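Local coordinates for CcbJ (Streptomyces caelestis, PDB 4HGZ), which probably transfers a methyl group from S-adenosyl-L-methionine to a nitrogen atom of its substrate, at residues R257-D260 / A261-Y265; C152-Q155 / A156-L160; S92-P95 / M96-L100. All coordinates share one frame; numbering follows the deposited sequence.

From the N terminus the chain first reaches contact 3 (92-100), at the start of helix 94-106, which links strands 87-91 and 113-117. Contact 2 (152-160) follows on helix 146-159, between strands 130-135 and 164-171, and contact 1 (257-265) comes last, in the loop joining strand 245-251 to strand 265-272. Each closes only a short local turn, so the three run in series, with no nesting or crossing. Contacts 3 and 2 sit on helices of the methyltransferase domain, their centres about 23 Å apart. Contact 1 lies across the chain's centre from contact 3 and reaches neighbouring subunits.

Contact 1 of 3, residues R257-D260 / A261-Y265; sequences RRFD and ASSRY. With SO4 (sulfate ion), chain T; SO4 (sulfate ion), chain S.
Asp260 and Ser263 bracket a type I beta turn and bond each other twice. Ser263 N donates to Asp260 O (2.7 Å). Ser263 OG accepts from Asp260 N at 3.0 Å in an almost straight bond (177°). Asp260 OD1 takes two further bonds, both from one face of the carboxylate: Ser262 OG on the syn side and Ser262 N on the anti side, at 2.8 Å in an Asx turn. Short polar residues suit this place because their oxygens reach nearby amides.

Apolar contact comes from Phe259, whose CD1 meets Ser263 CB at 3.7 Å while the ring edge faces Tyr265 O. The ring also packs on Leu204 of a second subunit.

Arg257 NH2 donates to O3 of one sulfate at 2.6 Å, and its NE to O4, while NH1 pairs with Asp253 and Glu255. A second sulfate bonds weakly to Arg258 N; Arg257 NE and Arg258 N of a third subunit also bond sulfate. Arg258 NH2 and Asp260 OD2, 3.6 Å apart, attract by charge alone. Such chemistry implies a turn whose backbone bond is reinforced by side-chain oxygens, and an arginine-bearing edge that can hold anions where subunits meet, here sulfates probably from the crystallisation liquor.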
ATOM      1  N   ARG C 257     -27.359  -0.037  11.650  1.00 51.55           N
ATOM      2  CA  ARG C 257     -26.510  -1.146  11.253  1.00 48.23           C
ATOM      3  C   ARG C 257     -25.416  -1.321  12.279  1.00 50.22           C
ATOM      4  O   ARG C 257     -25.008  -0.356  12.920  1.00 47.46           O
ATOM      5  CB  ARG C 257     -25.897  -0.898   9.882  1.00 48.67           C
ATOM      6  CG  ARG C 257     -26.914  -0.815   8.799  1.00 55.09           C
ATOM      7  CD  ARG C 257     -26.268  -0.751   7.458  1.00 61.48           C
ATOM      8  NE  ARG C 257     -27.252  -1.074   6.437  1.00 65.26           N
ATOM      9  CZ  ARG C 257     -27.998  -0.174   5.818  1.00 68.33           C
ATOM     10  NH1 ARG C 257     -27.863   1.110   6.109  1.00 54.24           N
ATOM     11  NH2 ARG C 257     -28.872  -0.566   4.908  1.00 64.59           N
ATOM     12  N   ARG C 258     -24.942  -2.556  12.422  1.00 50.26           N
ATOM     13  CA  ARG C 258     -23.883  -2.874  13.367  1.00 53.10           C
ATOM     14  C   ARG C 258     -22.624  -2.023  13.128  1.00 50.23           C
ATOM     15  O   ARG C 258     -22.144  -1.898  12.010  1.00 51.21           O
ATOM     16  CB  ARG C 258     -23.542  -4.362  13.282  1.00 54.85           C
ATOM     17  CG  ARG C 258     -23.064  -4.977  14.591  1.00 80.72           C
ATOM     18  CD  ARG C 258     -22.368  -6.314  14.366  1.00 96.56           C
ATOM     19  NE  ARG C 258     -20.957  -6.133  14.029  1.00124.56           N
ATOM     20  CZ  ARG C 258     -20.133  -7.119  13.685  1.00126.01           C
ATOM     21  NH1 ARG C 258     -20.578  -8.366  13.626  1.00130.12           N
ATOM     22  NH2 ARG C 258     -18.863  -6.856  13.397  1.00 94.99           N
ATOM     23  N   PHE C 259     -22.102  -1.434  14.194  1.00 52.35           N
ATOM     24  CA  PHE C 259     -20.881  -0.648  14.122  1.00 48.16           C
ATOM     25  C   PHE C 259     -19.691  -1.556  14.329  1.00 50.62           C
ATOM     26  O   PHE C 259     -19.642  -2.307  15.304  1.00 51.96           O
ATOM     27  CB  PHE C 259     -20.894   0.405  15.224  1.00 36.23           C
ATOM     28  CG  PHE C 259     -19.595   1.151  15.381  1.00 42.12           C
ATOM     29  CD1 PHE C 259     -19.188   2.081  14.428  1.00 40.17           C
ATOM     30  CD2 PHE C 259     -18.798   0.954  16.504  1.00 43.63           C
ATOM     31  CE1 PHE C 259     -18.000   2.798  14.581  1.00 29.34           C
ATOM     32  CE2 PHE C 259     -17.608   1.668  16.666  1.00 35.81           C
ATOM     33  CZ  PHE C 259     -17.210   2.590  15.703  1.00 36.97           C
ATOM     34  N   ASP C 260     -18.726  -1.494  13.419  1.00 49.18           N
ATOM     35  CA  ASP C 260     -17.502  -2.268  13.590  1.00 51.97           C
ATOM     36  C   ASP C 260     -16.296  -1.541  13.021  1.00 54.58           C
ATOM     37  O   ASP C 260     -16.423  -0.478  12.407  1.00 54.95           O
ATOM     38  CB  ASP C 260     -17.633  -3.640  12.935  1.00 52.34           C
ATOM     39  CG  ASP C 260     -17.752  -3.556  11.426  1.00 61.21           C
ATOM     40  OD1 ASP C 260     -17.163  -2.627  10.832  1.00 65.14           O
ATOM     41  OD2 ASP C 260     -18.431  -4.420  10.831  1.00 76.12           O
ATOM     42  N   ALA C 261     -15.132  -2.151  13.199  1.00 55.69           N
ATOM     43  CA  ALA C 261     -13.867  -1.533  12.853  1.00 50.25           C
ATOM     44  C   ALA C 261     -13.858  -0.921  11.459  1.00 53.83           C
ATOM     45  O   ALA C 261     -13.158   0.065  11.221  1.00 59.14           O
ATOM     46  CB  ALA C 261     -12.729  -2.541  13.005  1.00 55.23           C
ATOM     47  N   SER C 262     -14.624  -1.497  10.535  1.00 46.32           N
ATOM     48  CA  SER C 262     -14.597  -1.004   9.161  1.00 51.20           C
ATOM     49  C   SER C 262     -15.635   0.080   8.871  1.00 50.26           C
ATOM     50  O   SER C 262     -15.727   0.574   7.749  1.00 56.10           O
ATOM     51  CB  SER C 262     -14.758  -2.153   8.173  1.00 50.71           C
ATOM     52  OG  SER C 262     -16.090  -2.613   8.177  1.00 75.12           O
ATOM     53  N   SER C 263     -16.410   0.463   9.881  1.00 40.88           N
ATOM     54  CA  SER C 263     -17.443   1.459   9.675  1.00 35.31           C
ATOM     55  C   SER C 263     -16.804   2.814   9.446  1.00 44.59           C
ATOM     56  O   SER C 263     -15.978   3.264  10.245  1.00 48.42           O
ATOM     57  CB  SER C 263     -18.379   1.521  10.881  1.00 37.01           C
ATOM     58  OG  SER C 263     -19.074   0.300  11.079  1.00 49.68           O
ATOM     59  N   ARG C 264     -17.181   3.474   8.358  1.00 47.60           N
ATOM     60  CA  ARG C 264     -16.619   4.784   8.063  1.00 47.72           C
ATOM     61  C   ARG C 264     -17.095   5.836   9.074  1.00 46.39           C
ATOM     62  O   ARG C 264     -16.357   6.766   9.420  1.00 44.77           O
ATOM     63  CB  ARG C 264     -16.916   5.190   6.618  1.00 48.43           C
ATOM     64  CG  ARG C 264     -16.011   4.495   5.581  1.00 49.11           C
ATOM     65  CD  ARG C 264     -16.458   4.757   4.143  1.00 55.80           C
ATOM     66  NE  ARG C 264     -16.970   6.116   3.943  1.00111.09           N
ATOM     67  CZ  ARG C 264     -16.212   7.193   3.735  1.00113.84           C
ATOM     68  NH1 ARG C 264     -14.884   7.077   3.705  1.00 90.40           N
ATOM     69  NH2 ARG C 264     -16.783   8.387   3.561  1.00 74.11           N
ATOM     70  N   TYR C 265     -18.308   5.661   9.581  1.00 41.94           N
ATOM     71  CA  TYR C 265     -18.857   6.596  10.564  1.00 39.50           C
ATOM     72  C   TYR C 265     -19.411   5.869  11.762  1.00 36.53           C
ATOM     73  O   TYR C 265     -19.540   4.649  11.757  1.00 46.43           O
ATOM     74  CB  TYR C 265     -19.972   7.448   9.938  1.00 30.31           C
ATOM     75  CG  TYR C 265     -19.425   8.506   9.032  1.00 45.64           C
ATOM     76  CD1 TYR C 265     -19.168   9.790   9.510  1.00 46.20           C
ATOM     77  CD2 TYR C 265     -19.127   8.224   7.704  1.00 42.40           C
ATOM     78  CE1 TYR C 265     -18.648  10.771   8.682  1.00 44.67           C
ATOM     79  CE2 TYR C 265     -18.594   9.202   6.868  1.00 61.36           C
ATOM     80  CZ  TYR C 265     -18.360  10.470   7.368  1.00 61.93           C
ATOM     81  OH  TYR C 265     -17.840  11.442   6.554  1.00 78.52           O
TER
HETATM   82  S   SO4 T 302     -28.683  -4.136   4.893  1.00 82.11           S
HETATM   83  O1  SO4 T 302     -29.429  -5.372   4.675  1.00 94.36           O
HETATM   84  O2  SO4 T 302     -27.320  -4.301   4.398  1.00 69.92           O
HETATM   85  O3  SO4 T 302     -29.359  -3.036   4.197  1.00 82.08           O
HETATM   86  O4  SO4 T 302     -28.617  -3.845   6.321  1.00 78.17           O
HETATM   87  S   SO4 S 301     -26.358  -5.564  10.638  1.00 87.99           S
HETATM   88  O1  SO4 S 301     -27.113  -6.560   9.881  1.00 94.74           O
HETATM   89  O2  SO4 S 301     -25.347  -6.243  11.447  1.00106.71           O
HETATM   90  O3  SO4 S 301     -25.697  -4.640   9.709  1.00 61.66           O
HETATM   91  O4  SO4 S 301     -27.279  -4.855  11.520  1.00 73.65           O

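Contact 2 of 3, residues C152-Q155 / A156-L160; sequences CMRQ and ARELL
Arg154 O accepts from Glu158 N at 3.1 Å, one of the successive i to i+4 bonds that hold this part of helix 146-159. Before it, Ala156 N donates to Cys152 O at 3.0 Å and Arg157 N to Met153 O at 2.9 Å. Farther on, Leu159 N reaches Gln155 O only weakly, at 3.3 Å, and also bonds Ala156 O; Leu160 N bonds Arg157 O.

Three polar side chains, Arg154, Gln155 and Arg157, find their main partners outside the two segments. Arg154 NH2 forms a salt bridge with Asp151 OD1, three residues earlier; Arg157 NH1 donates to the carbonyl of Ala243, and Gln155 NE2 to that of Phe120. Long, flexible residues suit such reaches from a helix surface. Between themselves the charged chains meet mostly through carbon. With CG anti to its backbone N (chi1 -180°), Arg154 runs alongside both Arg157 and Glu158, so that its CG lies 3.9 Å from Arg157 NH1. Glu158 CG sits over one face of the Arg157 guanidinium, near its rim, and Glu158 OE2 stays a long 3.8 Å from Arg157 NH2, an attraction of charges without a directed N-H.

On the buried flank, Met153 and small Ala156 pack on Phe166, Ala156 also on Val133, letting the helix lie close to the sheet. Leu159 touches Phe120, a residue of the S-adenosyl-L-homocysteine site. A helix so placed, connecting the neighbouring parallel strands 130-135 and 164-171, is the helix of a beta-alpha-beta crossover in a Rossmann-like methyltransferase fold.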
ATOM      1  N   CYS C 152     -18.703  21.588  24.559  1.00 37.71           N
ATOM      2  CA  CYS C 152     -19.900  21.506  23.755  1.00 36.27           C
ATOM      3  C   CYS C 152     -20.809  20.382  24.258  1.00 42.66           C
ATOM      4  O   CYS C 152     -22.014  20.581  24.474  1.00 40.90           O
ATOM      5  CB  CYS C 152     -19.548  21.290  22.293  1.00 34.86           C
ATOM      6  SG  CYS C 152     -20.990  21.101  21.237  1.00 48.32           S
ATOM      7  N   MET C 153     -20.232  19.204  24.464  1.00 35.35           N
ATOM      8  CA  MET C 153     -21.021  18.081  24.962  1.00 38.80           C
ATOM      9  C   MET C 153     -21.712  18.480  26.254  1.00 42.73           C
ATOM     10  O   MET C 153     -22.880  18.141  26.480  1.00 48.42           O
ATOM     11  CB  MET C 153     -20.143  16.837  25.172  1.00 40.51           C
ATOM     12  CG  MET C 153     -19.346  16.437  23.920  1.00 43.81           C
ATOM     13  SD  MET C 153     -18.339  14.957  24.127  1.00 48.23           S
ATOM     14  CE  MET C 153     -19.557  13.729  23.699  1.00 45.97           C
ATOM     15  N   ARG C 154     -20.993  19.231  27.087  1.00 45.00           N
ATOM     16  CA  ARG C 154     -21.524  19.658  28.373  1.00 40.94           C
ATOM     17  C   ARG C 154     -22.697  20.637  28.251  1.00 41.93           C
ATOM     18  O   ARG C 154     -23.707  20.470  28.927  1.00 49.38           O
ATOM     19  CB  ARG C 154     -20.419  20.213  29.264  1.00 36.10           C
ATOM     20  CG  ARG C 154     -20.902  20.676  30.636  1.00 55.82           C
ATOM     21  CD  ARG C 154     -19.759  20.658  31.651  1.00 65.16           C
ATOM     22  NE  ARG C 154     -18.524  21.221  31.100  1.00 79.23           N
ATOM     23  CZ  ARG C 154     -17.308  20.722  31.313  1.00 77.51           C
ATOM     24  NH1 ARG C 154     -17.143  19.632  32.061  1.00 52.39           N
ATOM     25  NH2 ARG C 154     -16.250  21.307  30.766  1.00 76.96           N
ATOM     26  N   GLN C 155     -22.588  21.639  27.385  1.00 42.25           N
ATOM     27  CA  GLN C 155     -23.720  22.543  27.172  1.00 43.43           C
ATOM     28  C   GLN C 155     -24.932  21.767  26.702  1.00 46.65           C
ATOM     29  O   GLN C 155     -26.065  22.079  27.067  1.00 54.93           O
ATOM     30  CB  GLN C 155     -23.410  23.590  26.117  1.00 45.68           C
ATOM     31  CG  GLN C 155     -22.238  24.484  26.399  1.00 48.27           C
ATOM     32  CD  GLN C 155     -22.022  25.453  25.262  1.00 72.69           C
ATOM     33  OE1 GLN C 155     -20.921  25.566  24.724  1.00 76.06           O
ATOM     34  NE2 GLN C 155     -23.086  26.135  24.865  1.00 61.26           N
ATOM     35  N   ALA C 156     -24.687  20.757  25.872  1.00 45.66           N
ATOM     36  CA  ALA C 156     -25.773  19.954  25.339  1.00 44.54           C
ATOM     37  C   ALA C 156     -26.404  19.145  26.454  1.00 45.63           C
ATOM     38  O   ALA C 156     -27.623  18.986  26.495  1.00 50.71           O
ATOM     39  CB  ALA C 156     -25.281  19.044  24.234  1.00 41.98           C
ATOM     40  N   ARG C 157     -25.579  18.625  27.353  1.00 41.69           N
ATOM     41  CA  ARG C 157     -26.105  17.858  28.479  1.00 50.29           C
ATOM     42  C   ARG C 157     -27.079  18.702  29.299  1.00 52.32           C
ATOM     43  O   ARG C 157     -28.177  18.255  29.643  1.00 54.22           O
ATOM     44  CB  ARG C 157     -24.971  17.371  29.384  1.00 54.91           C
ATOM     45  CG  ARG C 157     -25.445  16.614  30.619  1.00 43.05           C
ATOM     46  CD  ARG C 157     -24.373  16.592  31.691  1.00 57.83           C
ATOM     47  NE  ARG C 157     -24.633  17.564  32.750  1.00 69.91           N
ATOM     48  CZ  ARG C 157     -23.685  18.241  33.393  1.00 78.16           C
ATOM     49  NH1 ARG C 157     -22.406  18.073  33.071  1.00 58.00           N
ATOM     50  NH2 ARG C 157     -24.015  19.104  34.345  1.00 80.79           N
ATOM     51  N   GLU C 158     -26.665  19.933  29.592  1.00 47.10           N
ATOM     52  CA  GLU C 158     -27.411  20.813  30.479  1.00 51.00           C
ATOM     53  C   GLU C 158     -28.715  21.317  29.864  1.00 52.35           C
ATOM     54  O   GLU C 158     -29.576  21.838  30.566  1.00 63.57           O
ATOM     55  CB  GLU C 158     -26.530  21.980  30.910  1.00 47.84           C
ATOM     56  CG  GLU C 158     -25.337  21.570  31.770  1.00 64.01           C
ATOM     57  CD  GLU C 158     -24.322  22.697  31.967  1.00 85.93           C
ATOM     58  OE1 GLU C 158     -24.373  23.699  31.216  1.00 87.28           O
ATOM     59  OE2 GLU C 158     -23.467  22.580  32.872  1.00 77.38           O
ATOM     60  N   LEU C 159     -28.861  21.148  28.557  1.00 53.54           N
ATOM     61  CA  LEU C 159     -30.078  21.552  27.857  1.00 52.89           C
ATOM     62  C   LEU C 159     -31.125  20.435  27.758  1.00 57.17           C
ATOM     63  O   LEU C 159     -32.289  20.694  27.416  1.00 53.03           O
ATOM     64  CB  LEU C 159     -29.733  22.050  26.456  1.00 46.60           C
ATOM     65  CG  LEU C 159     -29.014  23.391  26.385  1.00 50.10           C
ATOM     66  CD1 LEU C 159     -28.505  23.620  24.979  1.00 46.33           C
ATOM     67  CD2 LEU C 159     -29.954  24.506  26.797  1.00 36.81           C
ATOM     68  N   LEU C 160     -30.711  19.200  28.048  1.00 51.81           N
ATOM     69  CA  LEU C 160     -31.623  18.053  27.991  1.00 54.33           C
ATOM     70  C   LEU C 160     -32.620  18.037  29.142  1.00 61.61           C
ATOM     71  O   LEU C 160     -32.286  18.384  30.279  1.00 62.33           O
ATOM     72  CB  LEU C 160     -30.845  16.743  28.023  1.00 49.75           C
ATOM     73  CG  LEU C 160     -29.746  16.578  26.983  1.00 51.27           C
ATOM     74  CD1 LEU C 160     -28.955  15.299  27.245  1.00 47.04           C
ATOM     75  CD2 LEU C 160     -30.362  16.566  25.600  1.00 47.58           C
TER

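Contact 3 of 3, residues S92-P95 / M96-L100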
ATOM      1  N   SER C  92     -23.926  29.015  12.632  1.00 48.91           N
ATOM      2  CA  SER C  92     -23.072  30.203  12.698  1.00 46.30           C
ATOM      3  C   SER C  92     -22.938  30.931  11.369  1.00 48.61           C
ATOM      4  O   SER C  92     -22.650  32.124  11.341  1.00 49.02           O
ATOM      5  CB  SER C  92     -21.677  29.855  13.231  1.00 45.00           C
ATOM      6  OG  SER C  92     -21.052  28.863  12.440  1.00 55.19           O
ATOM      7  N   SER C  93     -23.137  30.211  10.273  1.00 55.28           N
ATOM      8  CA  SER C  93     -23.040  30.804   8.943  1.00 53.18           C
ATOM      9  C   SER C  93     -24.300  31.581   8.592  1.00 53.74           C
ATOM     10  O   SER C  93     -25.378  31.004   8.443  1.00 59.42           O
ATOM     11  CB  SER C  93     -22.796  29.725   7.893  1.00 50.11           C
ATOM     12  OG  SER C  93     -22.990  30.255   6.596  1.00 70.34           O
ATOM     13  N   GLU C  94     -24.165  32.892   8.446  1.00 58.69           N
ATOM     14  CA  GLU C  94     -25.318  33.731   8.167  1.00 61.48           C
ATOM     15  C   GLU C  94     -25.957  33.412   6.816  1.00 63.02           C
ATOM     16  O   GLU C  94     -27.172  33.263   6.724  1.00 68.52           O
ATOM     17  CB  GLU C  94     -24.942  35.209   8.255  1.00 60.38           C
ATOM     18  CG  GLU C  94     -26.142  36.129   8.387  1.00 81.05           C
ATOM     19  CD  GLU C  94     -25.756  37.519   8.841  1.00108.27           C
ATOM     20  OE1 GLU C  94     -24.549  37.754   9.079  1.00 98.15           O
ATOM     21  OE2 GLU C  94     -26.661  38.372   8.965  1.00114.30           O
ATOM     22  N   PRO C  95     -25.138  33.318   5.756  1.00 67.88           N
ATOM     23  CA  PRO C  95     -25.654  32.974   4.431  1.00 66.01           C
ATOM     24  C   PRO C  95     -26.447  31.664   4.444  1.00 65.86           C
ATOM     25  O   PRO C  95     -27.500  31.572   3.812  1.00 70.05           O
ATOM     26  CB  PRO C  95     -24.387  32.834   3.573  1.00 69.81           C
ATOM     27  CG  PRO C  95     -23.216  32.908   4.529  1.00 66.44           C
ATOM     28  CD  PRO C  95     -23.701  33.644   5.728  1.00 72.98           C
ATOM     29  N   MET C  96     -25.948  30.663   5.159  1.00 51.34           N
ATOM     30  CA  MET C  96     -26.672  29.409   5.307  1.00 50.24           C
ATOM     31  C   MET C  96     -27.966  29.558   6.106  1.00 57.94           C
ATOM     32  O   MET C  96     -29.006  29.047   5.704  1.00 62.83           O
ATOM     33  CB  MET C  96     -25.784  28.341   5.943  1.00 46.67           C
ATOM     34  CG  MET C  96     -24.956  27.557   4.944  1.00 52.46           C
ATOM     35  SD  MET C  96     -24.012  26.249   5.734  1.00 78.94           S
ATOM     36  CE  MET C  96     -23.358  25.398   4.297  1.00 94.17           C
ATOM     37  N   LEU C  97     -27.908  30.248   7.241  1.00 62.89           N
ATOM     38  CA  LEU C  97     -29.110  30.435   8.038  1.00 60.80           C
ATOM     39  C   LEU C  97     -30.157  31.225   7.259  1.00 67.11           C
ATOM     40  O   LEU C  97     -31.351  30.928   7.321  1.00 65.46           O
ATOM     41  CB  LEU C  97     -28.791  31.139   9.349  1.00 60.34           C
ATOM     42  CG  LEU C  97     -29.943  31.115  10.346  1.00 58.18           C
ATOM     43  CD1 LEU C  97     -30.153  29.707  10.832  1.00 45.99           C
ATOM     44  CD2 LEU C  97     -29.658  32.035  11.505  1.00 66.03           C
ATOM     45  N   ASP C  98     -29.711  32.237   6.525  1.00 67.52           N
ATOM     46  CA  ASP C  98     -30.630  33.008   5.713  1.00 71.64           C
ATOM     47  C   ASP C  98     -31.409  32.069   4.796  1.00 71.66           C
ATOM     48  O   ASP C  98     -32.627  32.178   4.673  1.00 72.44           O
ATOM     49  CB  ASP C  98     -29.890  34.087   4.917  1.00 73.58           C
ATOM     50  CG  ASP C  98     -29.565  35.318   5.761  1.00 84.30           C
ATOM     51  OD1 ASP C  98     -30.152  35.457   6.855  1.00 87.40           O
ATOM     52  OD2 ASP C  98     -28.732  36.150   5.332  1.00 72.19           O
ATOM     53  N   LYS C  99     -30.705  31.129   4.173  1.00 67.47           N
ATOM     54  CA  LYS C  99     -31.341  30.186   3.262  1.00 70.81           C
ATOM     55  C   LYS C  99     -32.330  29.274   3.972  1.00 68.57           C
ATOM     56  O   LYS C  99     -33.432  29.050   3.492  1.00 70.92           O
ATOM     57  CB  LYS C  99     -30.304  29.344   2.533  1.00 75.07           C
ATOM     58  CG  LYS C  99     -29.995  29.840   1.147  1.00 90.93           C
ATOM     59  CD  LYS C  99     -29.767  28.679   0.204  1.00105.46           C
ATOM     60  CE  LYS C  99     -30.208  29.034  -1.210  1.00114.27           C
ATOM     61  NZ  LYS C  99     -30.389  27.819  -2.056  1.00107.78           N
ATOM     62  N   LEU C 100     -31.934  28.740   5.117  1.00 61.83           N
ATOM     63  CA  LEU C 100     -32.852  27.950   5.902  1.00 56.14           C
ATOM     64  C   LEU C 100     -34.148  28.731   6.147  1.00 59.14           C
ATOM     65  O   LEU C 100     -35.237  28.176   6.058  1.00 63.33           O
ATOM     66  CB  LEU C 100     -32.211  27.527   7.222  1.00 47.20           C
ATOM     67  CG  LEU C 100     -33.166  26.813   8.177  1.00 50.67           C
ATOM     68  CD1 LEU C 100     -33.417  25.425   7.683  1.00 56.83           C
ATOM     69  CD2 LEU C 100     -32.616  26.755   9.580  1.00 50.45           C
TER
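Ser93 caps the helix that Met96 helps to begin. Its chi1 of 167° sets OG opposite the backbone N, which brings it beside the first-turn amide of Met96; it accepts from Met96 N at 3.3 Å, a weak but fairly straight bond of 161°. The same oxygen rests against Met96 CB, while Ser93 O takes the next amide, Leu97 N, at 2.9 Å. Serine suits the N-cap because its short hydroxyl can stand in for the backbone acceptor that a first-turn N-H lacks.

Regular bonds follow: Asp98 N to Glu94 O at 2.7 Å, and Lys99 N to Pro95 O at 3.3 Å. Pro95 is at home here, since within the first turn its missing N-H costs the helix no bond. Glu94 and Asp98 lie on one flank with their carboxylates turned 62° against each other. Glu94 CG comes 4.0 Å from Asp98 OD2, but the nearest charged oxygens, Glu94 OE2 and Asp98 OD2, keep 4.7 Å apart. Acidic residues probably gain from the positive end of the helix dipole, which would offset part of their mutual repulsion, and Asp98 also has a long, weak ion pair with Arg101.

Farther out, Glu91, which binds S-adenosyl-L-homocysteine in this protein, accepts from Ser93 N through OE1, so cap and ligand-binding residue are directly joined. Leu97 and Leu100 turn inward; both pack on Pro115 of strand 113-117, and Leu97 on Leu117 as well, apolar chains suited to the space between helix and sheet. Met96 touches what is probably the glycine-rich GxGxxA motif of the cofactor site. An N-capped helix directly after the acidic end of strand 87-91 belongs to the beta-alpha-beta unit of the Rossmann-like cofactor site in class I methyltransferases.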